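Local atomic coordinates of heme utilization cystosolic carrier protein HutX (Pectobacterium carotovorum, PDB entry 2PH0), a protein that probably binds heme in the cytosol and carries it during heme utilisation. Residues Asp46-Asp49 against Gln50-Thr54. Sequence-based numbering, arbitrary orientation.
Sequences DRFD and QVWDT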
loop_
_atom_site.group_PDB
_atom_site.type_symbol
_atom_site.label_atom_id
_atom_site.label_comp_id
_atom_site.label_asym_id
_atom_site.label_seq_id
_atom_site.Cartn_x
_atom_site.Cartn_y
_atom_site.Cartn_z
ATOM N N ASP B 46 16.251 7.508 10.328
ATOM C CA ASP B 46 16.124 8.456 11.424
ATOM C C ASP B 46 15.673 9.846 10.971
ATOM O O ASP B 46 15.215 10.646 11.782
ATOM C CB ASP B 46 17.467 8.560 12.158
ATOM C CG ASP B 46 17.348 9.252 13.497
ATOM O OD1 ASP B 46 16.592 8.753 14.357
ATOM O OD2 ASP B 46 18.016 10.291 13.691
ATOM N N ARG B 47 15.792 10.128 9.678
ATOM C CA ARG B 47 15.396 11.428 9.141
ATOM C C ARG B 47 13.970 11.416 8.593
ATOM O O ARG B 47 13.537 12.378 7.960
ATOM C CB ARG B 47 16.355 11.851 8.018
ATOM C CG ARG B 47 17.837 11.870 8.402
ATOM C CD ARG B 47 18.118 12.840 9.543
ATOM N NE ARG B 47 18.111 14.239 9.120
ATOM C CZ ARG B 47 19.147 14.857 8.558
ATOM N NH1 ARG B 47 20.281 14.204 8.349
ATOM N NH2 ARG B 47 19.051 16.135 8.211
ATOM N N PHE B 48 13.240 10.336 8.850
ATOM C CA PHE B 48 11.876 10.193 8.345
ATOM C C PHE B 48 10.938 11.382 8.530
ATOM O O PHE B 48 10.303 11.823 7.573
ATOM C CB PHE B 48 11.229 8.938 8.942
ATOM C CG PHE B 48 9.825 8.693 8.460
ATOM C CD1 PHE B 48 8.740 9.306 9.085
ATOM C CD2 PHE B 48 9.589 7.864 7.366
ATOM C CE1 PHE B 48 7.440 9.098 8.629
ATOM C CE2 PHE B 48 8.293 7.649 6.901
ATOM C CZ PHE B 48 7.217 8.268 7.535
ATOM N N ASP B 49 10.831 11.893 9.751
ATOM C CA ASP B 49 9.931 13.010 10.010
ATOM C C ASP B 49 10.315 14.269 9.247
ATOM O O ASP B 49 9.453 15.001 8.754
ATOM C CB ASP B 49 9.880 13.304 11.512
ATOM C CG ASP B 49 9.513 12.083 12.326
ATOM O OD1 ASP B 49 8.603 11.338 11.893
ATOM O OD2 ASP B 49 10.127 11.868 13.393
ATOM N N GLN B 50 11.613 14.528 9.172
ATOM C CA GLN B 50 12.120 15.689 8.464
ATOM C C GLN B 50 11.727 15.564 6.996
ATOM O O GLN B 50 11.237 16.512 6.380
ATOM C CB GLN B 50 13.641 15.739 8.587
ATOM C CG GLN B 50 14.280 16.986 8.007
ATOM C CD GLN B 50 15.788 16.960 8.135
ATOM O OE1 GLN B 50 16.322 16.666 9.204
ATOM N NE2 GLN B 50 16.484 17.270 7.046
ATOM N N VAL B 51 11.945 14.375 6.447
ATOM C CA VAL B 51 11.626 14.105 5.051
ATOM C C VAL B 51 10.131 14.179 4.753
ATOM O O VAL B 51 9.712 14.864 3.829
ATOM C CB VAL B 51 12.175 12.719 4.636
ATOM C CG1 VAL B 51 11.623 12.308 3.259
ATOM C CG2 VAL B 51 13.693 12.763 4.616
ATOM N N TRP B 52 9.317 13.483 5.540
ATOM C CA TRP B 52 7.882 13.491 5.309
ATOM C C TRP B 52 7.260 14.883 5.427
ATOM O O TRP B 52 6.482 15.289 4.566
ATOM C CB TRP B 52 7.187 12.526 6.276
ATOM C CG TRP B 52 5.731 12.362 5.995
ATOM C CD1 TRP B 52 4.724 13.204 6.369
ATOM C CD2 TRP B 52 5.119 11.315 5.237
ATOM N NE1 TRP B 52 3.520 12.745 5.887
ATOM C CE2 TRP B 52 3.735 11.586 5.189
ATOM C CE3 TRP B 52 5.606 10.171 4.588
ATOM C CZ2 TRP B 52 2.830 10.757 4.522
ATOM C CZ3 TRP B 52 4.703 9.347 3.924
ATOM C CH2 TRP B 52 3.332 9.645 3.896
ATOM N N ASP B 53 7.593 15.608 6.492
ATOM C CA ASP B 53 7.043 16.947 6.689
ATOM C C ASP B 53 7.346 17.852 5.500
ATOM O O ASP B 53 6.491 18.620 5.063
ATOM C CB ASP B 53 7.597 17.579 7.971
ATOM C CG ASP B 53 6.990 16.977 9.225
ATOM O OD1 ASP B 53 5.747 16.900 9.299
ATOM O OD2 ASP B 53 7.749 16.593 10.138
ATOM N N THR B 54 8.565 17.748 4.980
ATOM C CA THR B 54 8.979 18.557 3.838
ATOM C C THR B 54 8.186 18.217 2.575
ATOM O O THR B 54 7.638 19.107 1.921
ATOM C CB THR B 54 10.475 18.370 3.550
ATOM O OG1 THR B 54 11.224 18.679 4.729
ATOM C CG2 THR B 54 10.921 19.291 2.425
HETATM O O HOH W 1 13.754 13.442 11.270
#
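Arg-47 and Gln-50 run side by side at the start of helix 48-55, and the guanidinium grips the amide side-on. Arg-47 NE and NH2 both donate to the single oxygen OE1 of Gln-50, NH2 at 3.0 Å, and neither bond is straight, the NE hydrogen meeting OE1 at 147°. OE1 sits in the guanidinium plane, whereas the amide is turned 60° from that plane, leaving NE well above the carbonyl plane and NH2 only slightly tilted from it. The arginine chain is bent at chi2 and chi3, which brings NE and NH2 to the amide oxygen of Gln-50, whose own chain is extended.

Backbone bonds wind the first turns. Arg-47, the N-cap residue, accepts at O from Val-51 N, and Phe-48 O accepts from Trp-52 N at 2.8 Å. Asp-53 N follows on Asp-49 O. A water between Asp-46 O and Gln-50 N, 3.2 Å from that N, bridges the entry to the helix. One turn on, Thr-54 OG1 bonds to Gln-50 O at 2.7 Å, reaching it from the face opposite that used by Thr-54 N, so that this carbonyl has two donors.

On another side, Phe-48 and Trp-52 form an aromatic pair one turn apart. Their planes are near parallel, at 20°, but slid so far that the rings barely overlap, with Phe-48 CZ 3.9 Å from Trp-52 CE3. Both side chains have CG anti to the backbone N, which points them the same way.

The aromatic pair rests on Ile-100 of strand 96-101; Phe-48 also meets Phe-125, and Trp-52 packs edge-to-face with Phe-88 while NE1 bonds Pro-79 O. Asp-49 OD1 ties the helix to His-83 in strand 81-84, and Gln-50 and Thr-54 touch helix 148-160.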